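Local coordinates for protein putative hexose oxidase (Nonomuraea sp. ATCC 39727, PDB 5AWV) that binds the glycopeptide antibiotic teicoplanin and probably oxidises its sugar as an FAD-dependent hexose oxidase, at residues F54-S66 with D98-L111. Residues are numbered along the deposited sequence; the frame is centred on the assembly and turned at random.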
loop_
_atom_site.group_PDB
_atom_site.type_symbol
_atom_site.label_atom_id
_atom_site.label_comp_id
_atom_site.label_asym_id
_atom_site.label_seq_id
_atom_site.Cartn_x
_atom_site.Cartn_y
_atom_site.Cartn_z
ATOM N N PHE A 54 -10.157 -2.670 -13.834
ATOM C CA PHE A 54 -11.265 -1.926 -13.246
ATOM C C PHE A 54 -11.475 -0.532 -13.851
ATOM O O PHE A 54 -10.525 0.260 -13.992
ATOM C CB PHE A 54 -11.003 -1.757 -11.753
ATOM C CG PHE A 54 -10.498 -3.001 -11.060
ATOM C CD1 PHE A 54 -11.231 -4.161 -11.121
ATOM C CD2 PHE A 54 -9.354 -2.970 -10.310
ATOM C CE1 PHE A 54 -10.818 -5.310 -10.442
ATOM C CE2 PHE A 54 -8.898 -4.120 -9.681
ATOM C CZ PHE A 54 -9.637 -5.287 -9.745
ATOM N N ASN A 55 -12.747 -0.192 -14.078
ATOM C CA ASN A 55 -13.128 1.093 -14.626
ATOM C C ASN A 55 -14.394 1.544 -14.025
ATOM O O ASN A 55 -15.252 0.731 -13.737
ATOM C CB ASN A 55 -13.383 1.010 -16.145
ATOM C CG ASN A 55 -12.101 0.856 -16.886
ATOM O OD1 ASN A 55 -11.751 -0.259 -17.245
ATOM N ND2 ASN A 55 -11.317 1.929 -16.985
ATOM N N GLY A 56 -14.491 2.826 -13.853
ATOM C CA GLY A 56 -15.683 3.476 -13.383
ATOM C C GLY A 56 -15.941 4.703 -14.215
ATOM O O GLY A 56 -15.168 5.017 -15.136
ATOM N N GLU A 57 -17.044 5.368 -13.909
ATOM C CA GLU A 57 -17.471 6.570 -14.619
ATOM C C GLU A 57 -18.117 7.485 -13.560
ATOM O O GLU A 57 -19.316 7.574 -13.464
ATOM C CB GLU A 57 -18.465 6.168 -15.761
ATOM C CG GLU A 57 -18.852 7.294 -16.720
ATOM C CD GLU A 57 -17.644 7.837 -17.509
ATOM O OE1 GLU A 57 -16.765 6.990 -17.855
ATOM O OE2 GLU A 57 -17.579 9.088 -17.753
ATOM N N PRO A 58 -17.305 8.112 -12.712
ATOM C CA PRO A 58 -17.922 8.902 -11.684
ATOM C C PRO A 58 -18.578 10.192 -12.225
ATOM O O PRO A 58 -18.132 10.735 -13.236
ATOM C CB PRO A 58 -16.741 9.250 -10.746
ATOM C CG PRO A 58 -15.544 9.080 -11.592
ATOM C CD PRO A 58 -15.830 8.038 -12.573
ATOM N N ASP A 59 -19.557 10.695 -11.486
ATOM C CA ASP A 59 -20.140 12.018 -11.780
ATOM C C ASP A 59 -19.084 13.114 -11.725
ATOM O O ASP A 59 -19.064 14.025 -12.564
ATOM C CB ASP A 59 -21.267 12.351 -10.797
ATOM C CG ASP A 59 -22.486 11.413 -10.939
ATOM O OD1 ASP A 59 -22.640 10.673 -11.954
ATOM O OD2 ASP A 59 -23.291 11.411 -10.029
ATOM N N TYR A 60 -18.223 13.060 -10.696
ATOM C CA TYR A 60 -17.107 13.979 -10.674
ATOM C C TYR A 60 -16.008 13.366 -9.869
ATOM O O TYR A 60 -16.272 12.416 -9.100
ATOM C CB TYR A 60 -17.465 15.382 -10.103
ATOM C CG TYR A 60 -18.123 15.474 -8.765
ATOM C CD1 TYR A 60 -19.538 15.332 -8.614
ATOM C CD2 TYR A 60 -17.372 15.770 -7.615
ATOM C CE1 TYR A 60 -20.132 15.435 -7.345
ATOM C CE2 TYR A 60 -17.958 15.835 -6.404
ATOM C CZ TYR A 60 -19.346 15.672 -6.255
ATOM O OH TYR A 60 -19.862 15.745 -4.935
ATOM N N ILE A 61 -14.809 13.918 -10.012
ATOM C CA ILE A 61 -13.693 13.620 -9.110
ATOM C C ILE A 61 -13.317 14.915 -8.339
ATOM O O ILE A 61 -13.066 15.946 -8.922
ATOM C CB ILE A 61 -12.524 13.036 -9.945
ATOM C CG1 ILE A 61 -13.019 11.799 -10.660
ATOM C CG2 ILE A 61 -11.318 12.678 -9.073
ATOM C CD1 ILE A 61 -12.157 11.230 -11.748
ATOM N N HIS A 62 -13.293 14.843 -7.022
ATOM C CA HIS A 62 -13.068 15.974 -6.168
ATOM C C HIS A 62 -11.641 15.966 -5.659
ATOM O O HIS A 62 -11.236 15.095 -4.815
ATOM C CB HIS A 62 -14.087 15.865 -5.031
ATOM C CG HIS A 62 -14.577 17.157 -4.496
ATOM N ND1 HIS A 62 -15.751 17.259 -3.775
ATOM C CD2 HIS A 62 -14.027 18.394 -4.505
ATOM C CE1 HIS A 62 -15.912 18.511 -3.393
ATOM N NE2 HIS A 62 -14.875 19.216 -3.812
ATOM N N LEU A 63 -10.868 16.910 -6.181
ATOM C CA LEU A 63 -9.510 17.151 -5.686
ATOM C C LEU A 63 -9.540 18.011 -4.481
ATOM O O LEU A 63 -10.165 19.089 -4.505
ATOM C CB LEU A 63 -8.685 17.881 -6.761
ATOM C CG LEU A 63 -8.241 17.008 -7.904
ATOM C CD1 LEU A 63 -7.724 17.837 -9.087
ATOM C CD2 LEU A 63 -7.171 15.976 -7.509
ATOM N N VAL A 64 -8.890 17.550 -3.413
ATOM C CA VAL A 64 -8.938 18.223 -2.173
ATOM C C VAL A 64 -7.506 18.497 -1.639
ATOM O O VAL A 64 -6.664 17.635 -1.668
ATOM C CB VAL A 64 -9.746 17.406 -1.144
ATOM C CG1 VAL A 64 -11.201 17.331 -1.540
ATOM C CG2 VAL A 64 -9.171 15.992 -0.945
ATOM N N GLY A 65 -7.278 19.703 -1.151
ATOM C CA GLY A 65 -5.976 20.173 -0.657
ATOM C C GLY A 65 -5.891 20.460 0.805
ATOM O O GLY A 65 -4.845 20.909 1.287
ATOM N N SER A 66 -6.956 20.118 1.565
ATOM C CA SER A 66 -6.940 20.259 3.006
ATOM C C SER A 66 -7.960 19.400 3.706
ATOM O O SER A 66 -8.864 18.975 3.090
ATOM C CB SER A 66 -7.225 21.724 3.419
ATOM O OG SER A 66 -8.621 22.032 3.258
ATOM N N ASP A 98 -12.676 1.935 -8.549
ATOM C CA ASP A 98 -13.032 1.999 -9.946
ATOM C C ASP A 98 -14.071 0.890 -10.216
ATOM O O ASP A 98 -13.742 -0.288 -10.364
ATOM C CB ASP A 98 -11.850 1.819 -10.856
ATOM C CG ASP A 98 -10.868 2.973 -10.785
ATOM O OD1 ASP A 98 -11.302 4.141 -10.839
ATOM O OD2 ASP A 98 -9.637 2.667 -10.731
ATOM N N ASN A 99 -15.344 1.272 -10.120
ATOM C CA ASN A 99 -16.478 0.344 -10.428
ATOM C C ASN A 99 -17.616 1.217 -10.947
ATOM O O ASN A 99 -17.646 2.406 -10.656
ATOM C CB ASN A 99 -16.857 -0.601 -9.243
ATOM C CG ASN A 99 -17.344 0.136 -8.034
ATOM O OD1 ASN A 99 -16.730 0.107 -6.938
ATOM N ND2 ASN A 99 -18.404 0.865 -8.203
ATOM N N PRO A 100 -18.583 0.609 -11.642
ATOM C CA PRO A 100 -19.704 1.405 -12.147
ATOM C C PRO A 100 -20.565 2.115 -11.079
ATOM O O PRO A 100 -21.235 3.096 -11.402
ATOM C CB PRO A 100 -20.534 0.388 -12.940
ATOM C CG PRO A 100 -19.697 -0.852 -13.072
ATOM C CD PRO A 100 -18.619 -0.806 -12.068
ATOM N N ASP A 101 -20.603 1.633 -9.844
ATOM C CA ASP A 101 -21.431 2.257 -8.812
ATOM C C ASP A 101 -20.900 3.475 -8.077
ATOM O O ASP A 101 -21.680 4.231 -7.500
ATOM C CB ASP A 101 -21.883 1.224 -7.794
ATOM C CG ASP A 101 -22.683 0.113 -8.429
ATOM O OD1 ASP A 101 -23.345 0.343 -9.436
ATOM O OD2 ASP A 101 -22.596 -1.023 -7.968
ATOM N N VAL A 102 -19.609 3.757 -8.176
ATOM C CA VAL A 102 -19.016 4.879 -7.478
ATOM C C VAL A 102 -19.353 6.122 -8.258
ATOM O O VAL A 102 -19.024 6.278 -9.443
ATOM C CB VAL A 102 -17.457 4.706 -7.301
ATOM C CG1 VAL A 102 -16.805 5.958 -6.821
ATOM C CG2 VAL A 102 -17.169 3.642 -6.251
ATOM N N LYS A 103 -19.927 7.089 -7.577
ATOM C CA LYS A 103 -20.261 8.302 -8.268
ATOM C C LYS A 103 -19.364 9.471 -7.994
ATOM O O LYS A 103 -19.369 10.439 -8.777
ATOM C CB LYS A 103 -21.710 8.680 -7.915
ATOM C CG LYS A 103 -22.736 7.647 -8.324
ATOM C CD LYS A 103 -22.844 7.448 -9.828
ATOM C CE LYS A 103 -23.724 6.243 -10.144
ATOM N NZ LYS A 103 -23.888 6.182 -11.623
ATOM N N VAL A 104 -18.723 9.488 -6.851
ATOM C CA VAL A 104 -17.737 10.506 -6.608
ATOM C C VAL A 104 -16.449 9.866 -6.150
ATOM O O VAL A 104 -16.464 9.044 -5.230
ATOM C CB VAL A 104 -18.231 11.435 -5.523
ATOM C CG1 VAL A 104 -17.215 12.467 -5.210
ATOM C CG2 VAL A 104 -19.474 12.207 -6.030
ATOM N N ILE A 105 -15.329 10.296 -6.725
ATOM C CA ILE A 105 -14.009 9.951 -6.163
ATOM C C ILE A 105 -13.434 11.152 -5.445
ATOM O O ILE A 105 -13.375 12.235 -6.016
ATOM C CB ILE A 105 -13.063 9.444 -7.274
ATOM C CG1 ILE A 105 -13.659 8.199 -7.855
ATOM C CG2 ILE A 105 -11.667 9.180 -6.690
ATOM C CD1 ILE A 105 -12.903 7.596 -9.002
ATOM N N ILE A 106 -13.113 11.026 -4.161
ATOM C CA ILE A 106 -12.308 12.005 -3.510
ATOM C C ILE A 106 -10.813 11.600 -3.722
ATOM O O ILE A 106 -10.332 10.614 -3.154
ATOM C CB ILE A 106 -12.650 12.162 -2.032
ATOM C CG1 ILE A 106 -14.146 12.573 -1.923
ATOM C CG2 ILE A 106 -11.747 13.183 -1.391
ATOM C CD1 ILE A 106 -14.669 12.654 -0.498
ATOM N N ASP A 107 -10.114 12.428 -4.487
ATOM C CA ASP A 107 -8.772 12.144 -4.931
ATOM C C ASP A 107 -7.807 12.948 -4.076
ATOM O O ASP A 107 -7.917 14.166 -3.993
ATOM C CB ASP A 107 -8.622 12.463 -6.418
ATOM C CG ASP A 107 -7.243 12.038 -6.976
ATOM O OD1 ASP A 107 -6.212 12.408 -6.349
ATOM O OD2 ASP A 107 -7.229 11.290 -7.978
ATOM N N MET A 108 -6.874 12.263 -3.419
ATOM C CA MET A 108 -5.968 12.879 -2.445
ATOM C C MET A 108 -4.627 13.359 -2.965
ATOM O O MET A 108 -3.735 13.738 -2.142
ATOM C CB MET A 108 -5.718 11.935 -1.297
ATOM C CG MET A 108 -6.983 11.320 -0.657
ATOM S SD MET A 108 -8.164 12.453 0.111
ATOM C CE MET A 108 -7.502 12.419 1.721
ATOM N N SER A 109 -4.504 13.415 -4.270
ATOM C CA SER A 109 -3.260 13.750 -4.998
ATOM C C SER A 109 -2.572 15.029 -4.484
ATOM O O SER A 109 -1.312 15.110 -4.460
ATOM C CB SER A 109 -3.541 14.008 -6.470
ATOM O OG SER A 109 -3.860 12.892 -7.243
ATOM N N LEU A 110 -3.368 16.033 -4.114
ATOM C CA LEU A 110 -2.800 17.288 -3.606
ATOM C C LEU A 110 -2.300 17.210 -2.172
ATOM O O LEU A 110 -1.571 18.117 -1.765
ATOM C CB LEU A 110 -3.802 18.437 -3.786
ATOM C CG LEU A 110 -4.261 18.792 -5.199
ATOM C CD1 LEU A 110 -5.318 19.863 -5.145
ATOM C CD2 LEU A 110 -3.140 19.305 -6.076
ATOM N N LEU A 111 -2.646 16.164 -1.395
ATOM C CA LEU A 111 -2.215 16.084 0.013
ATOM C C LEU A 111 -0.946 15.357 0.218
ATOM O O LEU A 111 -0.981 14.158 0.492
ATOM C CB LEU A 111 -3.292 15.398 0.864
ATOM C CG LEU A 111 -4.591 16.202 1.071
ATOM C CD1 LEU A 111 -5.759 15.390 1.650
ATOM C CD2 LEU A 111 -4.385 17.455 1.939
HETATM O O HOH W 1 -14.557 -2.237 -12.189
HETATM O O HOH W 2 -18.448 5.016 -11.549
HETATM O O HOH W 3 -21.365 5.886 -12.497
HETATM O O HOH W 4 -6.090 16.136 -3.885
#
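The ring of Tyr60 lies with one face against Val104. Methyl CG2 of Val104 makes a CH-pi contact 3.8 Å from the Tyr60 ring centroid, 24° off the normal. CG1 of Val104 meets the ring at CE2. Tyr60 holds CG between its backbone N and carbonyl carbon (chi1 53°), which brings the ring over Val104 on the adjoining strand. Lys34 adds a cation-pi contact to the same ring. The carboxylate of Asp107 has Leu63 CD2 beside it, 3.9 Å from Asp107 OD1. That oxygen accepts from both Ser109 N and Ser109 OG, the N-H closing an Asx turn. Asp107 OD2 pairs with Arg48, so both oxygens are engaged.

Strands 60-63 and 104-107 run parallel as the central pair of a four-stranded mixed sheet in the FAD-binding domain. His62 N donates a hydrogen bond to Ile105 O (2.8 Å). Asp107 N donates one to His62 O (2.9 Å). Helix 67-80 packs on the face carrying Tyr60, His62 and Ile106. On the other face Ile61 and Ile105 lie side by side, and Ile61 CG2 reaches Asp107 CB at 3.8 Å; helix 42-46 packs here.

Past the end of strand 60-63, Val64 CG2 touches Ile106 CG2 and Met108 SD, each at 3.8 Å. Met108 also touches the bound FAD. A water donates to Val64 O and Asp107 O and accepts from Leu110 N.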